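Local coordinates for protein carbohydrate kinase, pfkB family (Enterococcus faecalis, PDB 3KTN) that probably phosphorylates a sugar acid, 2-keto-3-deoxygluconate being the proposed substrate, as a magnesium-binding kinase of the pfkB family, at residues F15-Y20 / E27-N32; T36-L41 / G315-T320; G88-E93 / T101-Q106; C136-S141 / D167-P172. One frame throughout, in Å; residues are numbered along the deposited sequence.

Contact 1 (F15-Y20 / E27-N32)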
loop_
_atom_site.group_PDB
_atom_site.type_symbol
_atom_site.label_atom_id
_atom_site.label_comp_id
_atom_site.label_asym_id
_atom_site.label_seq_id
_atom_site.Cartn_x
_atom_site.Cartn_y
_atom_site.Cartn_z
ATOM N N PHE A 15 3.529 3.664 15.931
ATOM C CA PHE A 15 3.583 3.966 14.507
ATOM C C PHE A 15 4.794 3.241 13.931
ATOM O O PHE A 15 5.907 3.403 14.414
ATOM C CB PHE A 15 3.725 5.472 14.289
ATOM C CG PHE A 15 2.540 6.265 14.751
ATOM C CD1 PHE A 15 1.329 6.196 14.066
ATOM C CD2 PHE A 15 2.632 7.086 15.870
ATOM C CE1 PHE A 15 0.225 6.938 14.486
ATOM C CE2 PHE A 15 1.533 7.833 16.298
ATOM C CZ PHE A 15 0.327 7.757 15.602
ATOM N N THR A 16 4.579 2.454 12.889
ATOM C CA THR A 16 5.675 1.703 12.301
ATOM C C THR A 16 5.661 1.783 10.788
ATOM O O THR A 16 4.623 1.542 10.155
ATOM C CB THR A 16 5.577 0.209 12.672
ATOM O OG1 THR A 16 5.349 0.083 14.078
ATOM C CG2 THR A 16 6.868 -0.553 12.276
ATOM N N PRO A 17 6.801 2.143 10.182
ATOM C CA PRO A 17 6.842 2.212 8.716
ATOM C C PRO A 17 6.834 0.748 8.253
ATOM O O PRO A 17 7.241 -0.143 8.995
ATOM C CB PRO A 17 8.187 2.885 8.428
ATOM C CG PRO A 17 8.504 3.643 9.704
ATOM C CD PRO A 17 8.026 2.704 10.781
ATOM N N PRO A 18 6.367 0.474 7.033
ATOM C CA PRO A 18 6.374 -0.935 6.625
ATOM C C PRO A 18 7.776 -1.521 6.376
ATOM O O PRO A 18 8.774 -0.790 6.283
ATOM C CB PRO A 18 5.495 -0.940 5.364
ATOM C CG PRO A 18 5.610 0.454 4.836
ATOM C CD PRO A 18 5.638 1.319 6.068
ATOM N N GLU A 19 7.836 -2.847 6.303
ATOM C CA GLU A 19 9.074 -3.579 6.049
ATOM C C GLU A 19 10.172 -3.162 7.036
ATOM O O GLU A 19 9.948 -3.226 8.247
ATOM C CB GLU A 19 9.483 -3.370 4.580
ATOM C CG GLU A 19 8.363 -3.844 3.601
ATOM C CD GLU A 19 8.697 -3.647 2.116
ATOM O OE1 GLU A 19 7.798 -3.260 1.343
ATOM O OE2 GLU A 19 9.844 -3.898 1.708
ATOM N N TYR A 20 11.340 -2.752 6.542
ATOM C CA TYR A 20 12.443 -2.326 7.415
ATOM C C TYR A 20 12.801 -0.878 7.097
ATOM O O TYR A 20 13.936 -0.444 7.306
ATOM C CB TYR A 20 13.678 -3.208 7.191
ATOM C CG TYR A 20 13.407 -4.689 7.348
ATOM C CD1 TYR A 20 13.393 -5.290 8.610
ATOM C CD2 TYR A 20 13.138 -5.483 6.231
ATOM C CE1 TYR A 20 13.119 -6.658 8.752
ATOM C CE2 TYR A 20 12.858 -6.845 6.366
ATOM C CZ TYR A 20 12.853 -7.420 7.623
ATOM O OH TYR A 20 12.575 -8.754 7.753
ATOM N N GLU A 27 6.555 8.069 4.007
ATOM C CA GLU A 27 5.524 8.753 4.779
ATOM C C GLU A 27 4.510 7.725 5.276
ATOM O O GLU A 27 3.643 8.041 6.091
ATOM C CB GLU A 27 4.805 9.803 3.907
ATOM C CG GLU A 27 3.794 9.239 2.866
ATOM C CD GLU A 27 4.439 8.527 1.662
ATOM O OE1 GLU A 27 5.687 8.377 1.638
ATOM O OE2 GLU A 27 3.682 8.117 0.735
ATOM N N GLN A 28 4.629 6.499 4.768
ATOM C CA GLN A 28 3.725 5.406 5.116
ATOM C C GLN A 28 3.932 4.840 6.518
ATOM O O GLN A 28 5.060 4.692 6.986
ATOM C CB GLN A 28 3.870 4.248 4.117
ATOM C CG GLN A 28 3.719 4.605 2.657
ATOM C CD GLN A 28 3.916 3.390 1.764
ATOM O OE1 GLN A 28 3.101 2.464 1.782
ATOM N NE2 GLN A 28 5.002 3.379 0.990
ATOM N N LEU A 29 2.828 4.487 7.168
ATOM C CA LEU A 29 2.883 3.917 8.510
ATOM C C LEU A 29 1.697 3.007 8.756
ATOM O O LEU A 29 0.677 3.098 8.077
ATOM C CB LEU A 29 2.825 5.013 9.581
ATOM C CG LEU A 29 3.871 6.126 9.710
ATOM C CD1 LEU A 29 3.298 7.196 10.633
ATOM C CD2 LEU A 29 5.193 5.584 10.268
ATOM N N ARG A 30 1.864 2.111 9.718
ATOM C CA ARG A 30 0.784 1.259 10.179
ATOM C C ARG A 30 0.753 1.668 11.653
ATOM O O ARG A 30 1.799 1.739 12.300
ATOM C CB ARG A 30 1.105 -0.233 10.077
ATOM C CG ARG A 30 0.895 -0.857 8.697
ATOM C CD ARG A 30 0.866 -2.410 8.769
ATOM N NE ARG A 30 2.164 -3.007 9.085
ATOM C CZ ARG A 30 3.122 -3.258 8.190
ATOM N NH1 ARG A 30 2.945 -2.965 6.903
ATOM N NH2 ARG A 30 4.260 -3.815 8.577
HETATM N N MSE A 31 -0.426 1.977 12.169
HETATM C CA MSE A 31 -0.560 2.357 13.570
HETATM C C MSE A 31 -1.293 1.262 14.327
HETATM O O MSE A 31 -2.178 0.613 13.785
HETATM C CB MSE A 31 -1.355 3.659 13.698
HETATM C CG MSE A 31 -1.706 4.029 15.139
HETATM SE SE MSE A 31 -3.001 5.493 15.270
HETATM C CE MSE A 31 -4.633 4.458 15.263
ATOM N N ASN A 32 -0.922 1.049 15.581
ATOM C CA ASN A 32 -1.612 0.057 16.388
ATOM C C ASN A 32 -1.717 0.547 17.822
ATOM O O ASN A 32 -0.956 1.419 18.247
ATOM C CB ASN A 32 -0.882 -1.293 16.346
ATOM C CG ASN A 32 -0.838 -1.884 14.945
ATOM O OD1 ASN A 32 0.098 -1.639 14.181
ATOM N ND2 ASN A 32 -1.873 -2.637 14.590
HETATM O O HOH W 1 2.423 -0.118 14.560
#

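Contact 2 (T36-L41 / G315-T320)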
loop_
_atom_site.group_PDB
_atom_site.type_symbol
_atom_site.label_atom_id
_atom_site.label_comp_id
_atom_site.label_asym_id
_atom_site.label_seq_id
_atom_site.Cartn_x
_atom_site.Cartn_y
_atom_site.Cartn_z
ATOM N N THR A 36 1.870 -2.385 27.672
ATOM C CA THR A 36 2.075 -3.585 28.490
ATOM C C THR A 36 0.756 -4.274 28.834
ATOM O O THR A 36 0.610 -5.473 28.617
ATOM C CB THR A 36 2.821 -3.251 29.805
ATOM O OG1 THR A 36 4.193 -2.979 29.507
ATOM C CG2 THR A 36 2.748 -4.418 30.799
ATOM N N GLY A 37 -0.201 -3.515 29.356
ATOM C CA GLY A 37 -1.492 -4.087 29.709
ATOM C C GLY A 37 -2.269 -4.620 28.512
ATOM O O GLY A 37 -2.980 -5.621 28.616
ATOM N N VAL A 38 -2.142 -3.956 27.370
ATOM C CA VAL A 38 -2.840 -4.392 26.162
ATOM C C VAL A 38 -2.230 -5.692 25.656
ATOM O O VAL A 38 -2.950 -6.654 25.381
ATOM C CB VAL A 38 -2.759 -3.312 25.054
ATOM C CG1 VAL A 38 -3.544 -3.752 23.817
ATOM C CG2 VAL A 38 -3.308 -1.998 25.592
ATOM N N ASN A 39 -0.902 -5.729 25.562
ATOM C CA ASN A 39 -0.204 -6.921 25.073
ATOM C C ASN A 39 -0.507 -8.122 25.948
ATOM O O ASN A 39 -0.779 -9.225 25.452
ATOM C CB ASN A 39 1.318 -6.702 25.050
ATOM C CG ASN A 39 1.720 -5.456 24.280
ATOM O OD1 ASN A 39 0.951 -4.936 23.466
ATOM N ND2 ASN A 39 2.937 -4.978 24.521
ATOM N N LEU A 40 -0.436 -7.907 27.255
ATOM C CA LEU A 40 -0.693 -8.969 28.214
ATOM C C LEU A 40 -2.108 -9.521 28.093
ATOM O O LEU A 40 -2.298 -10.716 27.854
ATOM C CB LEU A 40 -0.470 -8.455 29.640
ATOM C CG LEU A 40 -0.679 -9.508 30.736
ATOM C CD1 LEU A 40 0.329 -10.638 30.543
ATOM C CD2 LEU A 40 -0.520 -8.878 32.118
ATOM N N LEU A 41 -3.098 -8.651 28.263
ATOM C CA LEU A 41 -4.490 -9.075 28.194
ATOM C C LEU A 41 -4.886 -9.647 26.830
ATOM O O LEU A 41 -5.692 -10.586 26.755
ATOM C CB LEU A 41 -5.413 -7.909 28.558
ATOM C CG LEU A 41 -5.221 -7.310 29.956
ATOM C CD1 LEU A 41 -6.324 -6.292 30.216
ATOM C CD2 LEU A 41 -5.236 -8.415 31.015
ATOM N N GLY A 315 4.898 -6.346 15.366
ATOM C CA GLY A 315 4.115 -5.581 16.325
ATOM C C GLY A 315 4.212 -6.106 17.746
ATOM O O GLY A 315 4.665 -7.232 17.972
ATOM N N ASP A 316 3.772 -5.286 18.698
ATOM C CA ASP A 316 3.811 -5.607 20.134
ATOM C C ASP A 316 2.872 -6.700 20.629
ATOM O O ASP A 316 3.201 -7.434 21.564
ATOM C CB ASP A 316 3.484 -4.370 20.978
ATOM C CG ASP A 316 4.415 -3.212 20.720
ATOM O OD1 ASP A 316 4.910 -2.637 21.709
ATOM O OD2 ASP A 316 4.642 -2.862 19.544
ATOM N N ILE A 317 1.689 -6.776 20.033
ATOM C CA ILE A 317 0.685 -7.741 20.469
ATOM C C ILE A 317 1.015 -9.193 20.166
ATOM O O ILE A 317 1.165 -9.570 19.007
ATOM C CB ILE A 317 -0.699 -7.444 19.845
ATOM C CG1 ILE A 317 -1.027 -5.947 19.939
ATOM C CG2 ILE A 317 -1.771 -8.254 20.568
ATOM C CD1 ILE A 317 -1.255 -5.449 21.340
ATOM N N PRO A 318 1.126 -10.029 21.214
ATOM C CA PRO A 318 1.430 -11.457 21.051
ATOM C C PRO A 318 0.106 -12.149 20.736
ATOM O O PRO A 318 -0.695 -12.416 21.639
ATOM C CB PRO A 318 1.966 -11.874 22.429
ATOM C CG PRO A 318 2.302 -10.560 23.117
ATOM C CD PRO A 318 1.223 -9.638 22.628
ATOM N N LEU A 319 -0.128 -12.410 19.455
ATOM C CA LEU A 319 -1.357 -13.048 18.996
ATOM C C LEU A 319 -1.151 -14.552 18.814
ATOM O O LEU A 319 -1.113 -15.055 17.684
ATOM C CB LEU A 319 -1.799 -12.412 17.673
ATOM C CG LEU A 319 -2.096 -10.904 17.722
ATOM C CD1 LEU A 319 -2.111 -10.333 16.322
ATOM C CD2 LEU A 319 -3.427 -10.655 18.405
ATOM N N THR A 320 -1.016 -15.260 19.933
ATOM C CA THR A 320 -0.807 -16.703 19.920
ATOM C C THR A 320 -1.921 -17.435 20.661
ATOM O O THR A 320 -2.636 -16.845 21.467
ATOM C CB THR A 320 0.551 -17.086 20.574
ATOM O OG1 THR A 320 0.618 -16.550 21.903
ATOM C CG2 THR A 320 1.708 -16.535 19.754
#

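Contact 3 (G88-E93 / T101-Q106). With SO4 (sulfate ion), chain B.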
loop_
_atom_site.group_PDB
_atom_site.type_symbol
_atom_site.label_atom_id
_atom_site.label_comp_id
_atom_site.label_asym_id
_atom_site.label_seq_id
_atom_site.Cartn_x
_atom_site.Cartn_y
_atom_site.Cartn_z
ATOM N N GLY A 88 -0.657 8.559 24.635
ATOM C CA GLY A 88 0.787 8.458 24.485
ATOM C C GLY A 88 1.112 7.699 23.210
ATOM O O GLY A 88 0.280 6.938 22.719
ATOM N N SER A 89 2.307 7.893 22.667
ATOM C CA SER A 89 2.672 7.196 21.438
ATOM C C SER A 89 4.170 7.098 21.234
ATOM O O SER A 89 4.952 7.769 21.912
ATOM C CB SER A 89 2.078 7.919 20.229
ATOM O OG SER A 89 2.721 9.175 20.034
ATOM N N PHE A 90 4.555 6.256 20.283
ATOM C CA PHE A 90 5.955 6.097 19.922
ATOM C C PHE A 90 6.077 5.572 18.495
ATOM O O PHE A 90 5.154 4.953 17.959
ATOM C CB PHE A 90 6.676 5.170 20.913
ATOM C CG PHE A 90 6.253 3.724 20.846
ATOM C CD1 PHE A 90 6.950 2.817 20.046
ATOM C CD2 PHE A 90 5.215 3.250 21.644
ATOM C CE1 PHE A 90 6.625 1.463 20.048
ATOM C CE2 PHE A 90 4.880 1.899 21.652
ATOM C CZ PHE A 90 5.591 1.004 20.854
ATOM N N PHE A 91 7.214 5.857 17.881
ATOM C CA PHE A 91 7.501 5.407 16.535
ATOM C C PHE A 91 8.487 4.263 16.672
ATOM O O PHE A 91 9.351 4.286 17.555
ATOM C CB PHE A 91 8.123 6.536 15.722
ATOM C CG PHE A 91 7.154 7.625 15.374
ATOM C CD1 PHE A 91 6.537 7.657 14.121
ATOM C CD2 PHE A 91 6.807 8.589 16.318
ATOM C CE1 PHE A 91 5.587 8.627 13.816
ATOM C CE2 PHE A 91 5.852 9.563 16.019
ATOM C CZ PHE A 91 5.242 9.578 14.764
ATOM N N ALA A 92 8.341 3.251 15.826
ATOM C CA ALA A 92 9.250 2.116 15.862
ATOM C C ALA A 92 9.753 1.828 14.454
ATOM O O ALA A 92 8.994 1.392 13.589
ATOM C CB ALA A 92 8.540 0.897 16.440
ATOM N N GLU A 93 11.033 2.090 14.224
ATOM C CA GLU A 93 11.647 1.843 12.920
ATOM C C GLU A 93 12.370 0.512 13.062
ATOM O O GLU A 93 13.364 0.419 13.776
ATOM C CB GLU A 93 12.636 2.965 12.589
ATOM C CG GLU A 93 11.976 4.318 12.339
ATOM C CD GLU A 93 12.982 5.461 12.309
ATOM O OE1 GLU A 93 13.276 6.009 13.393
ATOM O OE2 GLU A 93 13.484 5.803 11.211
ATOM N N THR A 101 16.829 -1.624 16.069
ATOM C CA THR A 101 15.478 -1.117 15.927
ATOM C C THR A 101 15.501 0.193 16.712
ATOM O O THR A 101 16.120 0.266 17.782
ATOM C CB THR A 101 14.473 -2.122 16.545
ATOM O OG1 THR A 101 14.353 -3.254 15.670
ATOM C CG2 THR A 101 13.093 -1.482 16.752
ATOM N N GLN A 102 14.856 1.231 16.181
ATOM C CA GLN A 102 14.846 2.534 16.844
ATOM C C GLN A 102 13.451 2.936 17.318
ATOM O O GLN A 102 12.527 3.080 16.517
ATOM C CB GLN A 102 15.378 3.619 15.891
ATOM C CG GLN A 102 16.773 3.365 15.291
ATOM C CD GLN A 102 17.920 3.812 16.190
ATOM O OE1 GLN A 102 17.729 4.591 17.128
ATOM N NE2 GLN A 102 19.126 3.338 15.892
ATOM N N VAL A 103 13.306 3.131 18.621
ATOM C CA VAL A 103 12.032 3.537 19.192
ATOM C C VAL A 103 12.144 4.996 19.617
ATOM O O VAL A 103 13.080 5.374 20.318
ATOM C CB VAL A 103 11.663 2.665 20.408
ATOM C CG1 VAL A 103 10.463 3.257 21.146
ATOM C CG2 VAL A 103 11.325 1.254 19.938
ATOM N N THR A 104 11.202 5.820 19.172
ATOM C CA THR A 104 11.198 7.239 19.526
ATOM C C THR A 104 9.852 7.579 20.169
ATOM O O THR A 104 8.813 7.539 19.508
ATOM C CB THR A 104 11.395 8.120 18.288
ATOM O OG1 THR A 104 12.575 7.707 17.590
ATOM C CG2 THR A 104 11.535 9.578 18.692
ATOM N N TYR A 105 9.882 7.915 21.457
ATOM C CA TYR A 105 8.672 8.249 22.211
ATOM C C TYR A 105 8.211 9.682 22.015
ATOM O O TYR A 105 9.017 10.581 21.780
ATOM C CB TYR A 105 8.904 8.045 23.713
ATOM C CG TYR A 105 9.098 6.613 24.130
ATOM C CD1 TYR A 105 8.008 5.762 24.317
ATOM C CD2 TYR A 105 10.374 6.099 24.322
ATOM C CE1 TYR A 105 8.193 4.430 24.688
ATOM C CE2 TYR A 105 10.568 4.777 24.687
ATOM C CZ TYR A 105 9.478 3.948 24.867
ATOM O OH TYR A 105 9.692 2.628 25.191
ATOM N N GLN A 106 6.903 9.882 22.114
ATOM C CA GLN A 106 6.307 11.211 22.020
ATOM C C GLN A 106 5.791 11.472 23.438
ATOM O O GLN A 106 6.060 10.672 24.331
ATOM C CB GLN A 106 5.158 11.212 21.017
ATOM C CG GLN A 106 5.612 11.302 19.569
ATOM C CD GLN A 106 5.736 12.736 19.084
ATOM O OE1 GLN A 106 6.737 13.414 19.345
ATOM N NE2 GLN A 106 4.703 13.213 18.374
HETATM S S SO4 B . 8.059 1.115 28.118
HETATM O O1 SO4 B . 9.339 1.305 28.826
HETATM O O2 SO4 B . 7.946 -0.283 27.674
HETATM O O3 SO4 B . 6.940 1.432 29.023
HETATM O O4 SO4 B . 8.018 2.028 26.964
HETATM O O HOH W 2 2.647 11.068 17.951
HETATM O O HOH W 3 12.021 5.766 15.932
#

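Contact 4 (C136-S141 / D167-P172). With SO4 (sulfate ion), chain B.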
loop_
_atom_site.group_PDB
_atom_site.type_symbol
_atom_site.label_atom_id
_atom_site.label_comp_id
_atom_site.label_asym_id
_atom_site.label_seq_id
_atom_site.Cartn_x
_atom_site.Cartn_y
_atom_site.Cartn_z
ATOM N N CYS A 136 0.581 -2.719 35.865
ATOM C CA CYS A 136 1.707 -2.448 34.982
ATOM C C CYS A 136 2.724 -1.528 35.627
ATOM O O CYS A 136 2.392 -0.427 36.064
ATOM C CB CYS A 136 1.213 -1.840 33.668
ATOM S SG CYS A 136 -0.019 -2.858 32.798
ATOM N N GLY A 137 3.972 -1.988 35.666
ATOM C CA GLY A 137 5.038 -1.206 36.258
ATOM C C GLY A 137 5.081 0.235 35.792
ATOM O O GLY A 137 5.536 1.109 36.531
ATOM N N ILE A 138 4.619 0.490 34.570
ATOM C CA ILE A 138 4.624 1.851 34.038
ATOM C C ILE A 138 3.787 2.790 34.916
ATOM O O ILE A 138 4.117 3.964 35.071
ATOM C CB ILE A 138 4.107 1.889 32.560
ATOM C CG1 ILE A 138 4.163 3.322 32.019
ATOM C CG2 ILE A 138 2.688 1.358 32.470
ATOM C CD1 ILE A 138 5.570 3.896 31.938
ATOM N N SER A 139 2.712 2.263 35.494
ATOM C CA SER A 139 1.838 3.045 36.369
ATOM C C SER A 139 2.616 3.722 37.494
ATOM O O SER A 139 2.312 4.853 37.875
ATOM C CB SER A 139 0.778 2.150 37.006
ATOM O OG SER A 139 0.129 1.363 36.033
ATOM N N LEU A 140 3.616 3.026 38.026
ATOM C CA LEU A 140 4.413 3.571 39.124
ATOM C C LEU A 140 5.351 4.712 38.760
ATOM O O LEU A 140 5.728 5.501 39.630
ATOM C CB LEU A 140 5.232 2.463 39.790
ATOM C CG LEU A 140 4.461 1.431 40.607
ATOM C CD1 LEU A 140 5.443 0.465 41.249
ATOM C CD2 LEU A 140 3.643 2.134 41.680
ATOM N N SER A 141 5.725 4.814 37.487
ATOM C CA SER A 141 6.654 5.856 37.067
ATOM C C SER A 141 6.086 6.934 36.148
ATOM O O SER A 141 6.673 8.010 36.028
ATOM C CB SER A 141 7.862 5.217 36.380
ATOM O OG SER A 141 7.481 4.589 35.164
ATOM N N ASP A 167 4.892 -6.079 36.991
ATOM C CA ASP A 167 6.060 -6.193 36.134
ATOM C C ASP A 167 7.003 -5.024 36.343
ATOM O O ASP A 167 6.577 -3.873 36.399
ATOM C CB ASP A 167 5.643 -6.250 34.656
ATOM C CG ASP A 167 5.066 -4.931 34.155
ATOM O OD1 ASP A 167 5.734 -4.249 33.350
ATOM O OD2 ASP A 167 3.949 -4.565 34.574
ATOM N N PHE A 168 8.285 -5.334 36.483
ATOM C CA PHE A 168 9.303 -4.308 36.635
ATOM C C PHE A 168 9.404 -3.668 35.249
ATOM O O PHE A 168 9.528 -4.375 34.246
ATOM C CB PHE A 168 10.656 -4.942 36.991
ATOM C CG PHE A 168 10.832 -5.256 38.454
ATOM C CD1 PHE A 168 11.538 -4.388 39.282
ATOM C CD2 PHE A 168 10.314 -6.424 39.001
ATOM C CE1 PHE A 168 11.727 -4.683 40.638
ATOM C CE2 PHE A 168 10.498 -6.729 40.353
ATOM C CZ PHE A 168 11.204 -5.859 41.169
ATOM N N ASN A 169 9.337 -2.346 35.180
ATOM C CA ASN A 169 9.448 -1.671 33.895
ATOM C C ASN A 169 10.609 -0.698 33.999
ATOM O O ASN A 169 10.499 0.461 33.618
ATOM C CB ASN A 169 8.164 -0.910 33.561
ATOM C CG ASN A 169 8.064 -0.562 32.085
ATOM O OD1 ASN A 169 7.603 0.516 31.715
ATOM N ND2 ASN A 169 8.489 -1.487 31.233
ATOM N N TYR A 170 11.722 -1.188 34.532
ATOM C CA TYR A 170 12.919 -0.381 34.717
ATOM C C TYR A 170 13.880 -0.499 33.546
ATOM O O TYR A 170 14.378 -1.581 33.246
ATOM C CB TYR A 170 13.642 -0.798 36.003
ATOM C CG TYR A 170 15.039 -0.226 36.137
ATOM C CD1 TYR A 170 15.249 1.154 36.193
ATOM C CD2 TYR A 170 16.152 -1.065 36.205
ATOM C CE1 TYR A 170 16.536 1.683 36.315
ATOM C CE2 TYR A 170 17.443 -0.547 36.327
ATOM C CZ TYR A 170 17.626 0.826 36.382
ATOM O OH TYR A 170 18.896 1.342 36.503
ATOM N N ARG A 171 14.134 0.626 32.889
ATOM C CA ARG A 171 15.054 0.656 31.763
ATOM C C ARG A 171 16.225 1.563 32.124
ATOM O O ARG A 171 16.112 2.788 32.102
ATOM C CB ARG A 171 14.347 1.152 30.501
ATOM C CG ARG A 171 13.252 0.212 30.024
ATOM C CD ARG A 171 12.616 0.695 28.736
ATOM N NE ARG A 171 11.461 -0.111 28.352
ATOM C CZ ARG A 171 11.510 -1.403 28.045
ATOM N NH1 ARG A 171 12.666 -2.050 28.073
ATOM N NH2 ARG A 171 10.399 -2.048 27.711
ATOM N N PRO A 172 17.369 0.955 32.472
ATOM C CA PRO A 172 18.601 1.650 32.855
ATOM C C PRO A 172 18.895 2.855 31.966
ATOM O O PRO A 172 19.039 3.981 32.442
ATOM C CB PRO A 172 19.661 0.563 32.710
ATOM C CG PRO A 172 18.908 -0.684 33.066
ATOM C CD PRO A 172 17.610 -0.495 32.327
HETATM S S SO4 B . 8.059 1.115 28.118
HETATM O O1 SO4 B . 9.339 1.305 28.826
HETATM O O2 SO4 B . 7.946 -0.283 27.674
HETATM O O3 SO4 B . 6.940 1.432 29.023
HETATM O O4 SO4 B . 8.018 2.028 26.964
HETATM O O HOH W 4 4.692 -1.812 32.473
HETATM O O HOH W 5 8.608 2.573 33.903
#

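Contact 1 (F15-Y20 / E27-N32)
Thr16 and Arg30 form the hydrogen-bonded pair of an antiparallel beta hairpin, made by strands 12-16 and 28-34 in the small four-stranded sheet that corresponds to the lid of ribokinase-type enzymes. Thr16 N donates to Arg30 O at 2.9 Å, and Arg30 N returns the bond to Thr16 O at the same 2.9 Å. On the face carrying Phe15 and Met31, the selenomethionine chain runs beside the phenyl ring and points the same way. With its CG anti to the backbone N (chi1 172°), Met31 lays CG 3.6 Å from Phe15 CE1. Its SE sits 4.7 Å from the Phe15 ring centroid, an oblique Met-aromatic contact. Beyond the strand pairing, Leu29 CD2 packs 3.9 Å from Pro17 CG. On the other face Arg30 bends at chi3 (-70°) to bring NH1 within 3.6 Å of Pro18 CB, while its charge is met by Glu19 of the fifth subunit. Water 1 sits between Thr16 OG1 and Asn32 OD1, and Arg14 is a further partner of that hydroxyl. Strand 12-16 is flanked on its other side by the parallel strand 88-93, whereas Leu29 pairs antiparallel with a strand of the second subunit, where the two Phe15 rings also stack.

Contact 2 (T36-L41 / G315-T320)
The first turn of helix 36-46 lies against the irregular segment 315-320, the backbones coming nearest at Asn39 and Ile317, whose CA atoms are 4.8 Å apart. Asn39 has the largest share of the contact. Its CG stands anti to the carbonyl carbon (chi1 -54°), which turns the amide toward the loop and lets Asp316 CB sit 3.6 Å from both Asn39 OD1 and Asn39 ND2. Ile317 crosses this side chain at about a right angle; its terminal methyl CD1 presses to 3.1 Å from Asn39 OD1, a tight approach, and also meets Val38 CG1 at 3.8 Å. At the next residue, the Pro318 ring lies along the base of the asparagine, with CD 3.5 Å from Asn39 O and 3.8 Å from Asn39 CB. The polar ends look elsewhere: Asn39 ND2 donates to Asp280, last residue of the Gly-Ala-Gly-Asp sequence characteristic of pfkB kinases, and Asp316 OD2 forms a salt bridge with Arg14. Just before it, Gly315 N hydrogen-bonds to Asp274, a magnesium ligand. The contact is therefore one of fit and dispersion, with the amide braced by aliphatic atoms while its N-H is bonded to Asp280; the Asp316 side chain lies about 6 Å from the metal.

Contact 3 (G88-E93 / T101-Q106)
The rings of Phe90 and Tyr105, a non-hydrogen-bonded pair of the antiparallel hairpin 88-93/101-105, meet obliquely, with planes 49° apart and centroids 5.8 Å from each other. Tyr105 CD1 touches the root of the phenylalanine, 3.7 Å from Phe90 CB. With Phe90 CG between its backbone N and carbonyl carbon (chi1 69°), CD1 of the ring comes to 3.7 Å from Val103 CG1. The same valine methyl rests 3.8 Å above one face of the tyrosine ring, toward the rim, so Val103 fills the angle between the two aromatics. At the far end of Tyr105, OH makes a weak hydrogen bond to O4 of the bound sulfate ion. On the face of Phe91 and Thr104, Gln106 CG approaches the edge of the Phe91 ring, 4.0 Å from CE2, with amide and ring planes 66° apart. Ser89 OG packs 3.3 Å from Gln106 CB, and water 2 joins it to Gln106 NE2, which also donates to Ile87 O of the second subunit. Water 3 lies within hydrogen-bonding distance of Glu93 OE1, Gln102 O and Thr104 OG1, with more acceptors nearby than protons; Glu93 OE1 also forms a salt bridge with Arg61 of the second subunit. Five backbone hydrogen bonds tie the hairpin together. Strand 88-93 runs parallel to 12-16 on its other side, and strand 101-105 continues the sheet through a parallel pairing with a strand of the third subunit.

Contact 4 (C136-S141 / D167-P172)
Asp167 and Asn169 reach segment 136-141 through different first torsions. In Asp167, chi1 of 69° places CG between the backbone N and the carbonyl carbon and directs the carboxylate at Gly137; in Asn169, CG is anti to the backbone N (chi1 -162°), which lays its side chain next to Ile138, both pointing the same way. Gly137 N donates to Asp167 OD2 at 2.8 Å, a fairly straight bond (161° at the hydrogen) that meets the oxygen from above the carboxylate plane. The glycine backbone also lies close against the other segment, with its CA 3.1 Å from Asp167 O in a CA-H...O contact. The second carboxylate oxygen acts through water 4, which donates to Asp167 OD1 and accepts from Ile138 N. Consecutive backbone N-H groups leading into the short, weakly bonded helix 138-142 are thus gathered by one aspartate, one directly and the other through this water. Ile138 CB packs 3.8 Å from Asn169 OD1, and water 5 links Ser141 OG with Asn169 O. Farther along, the extended chain of Arg171 turns the edge of its guanidinium to the sulfate ion: NE bonds to O1 at 2.6 Å and NH2 to O2 at 3.0 Å. Arg108 also bonds the ion, with a weak contact from Tyr105. Two basic side chains hold an ion that probably came from the crystallisation liquor, consistent with a pocket able to take the acidic group of a sugar acid, while the aspartate and the waters fix the neighbouring loops by polar bonds rather than apolar packing.

Contacts 1 and 3 belong to the small four-stranded sheet, their centres 11 Å apart; strands 12-16 and 88-93 are neighbours in it, and Phe15 probably bonds through its backbone to Phe90 and Ala92. Contact 2 follows contact 1 directly in sequence, as strand 28-34 leads into helix 36-46, yet it closes only near residue 320, so contacts 3 and 4 fall within the span it bridges. Contact 4 lies at the C-terminal ends of strands 132-135 and 163-167, neighbours in the large sheet, about 26 Å from contact 1 between centres. Contact 2 touches contacts 3 and 4, and these two share the sulfate ion, whose site between small sheet and core domain suits a substrate cleft, as in ribokinase relatives.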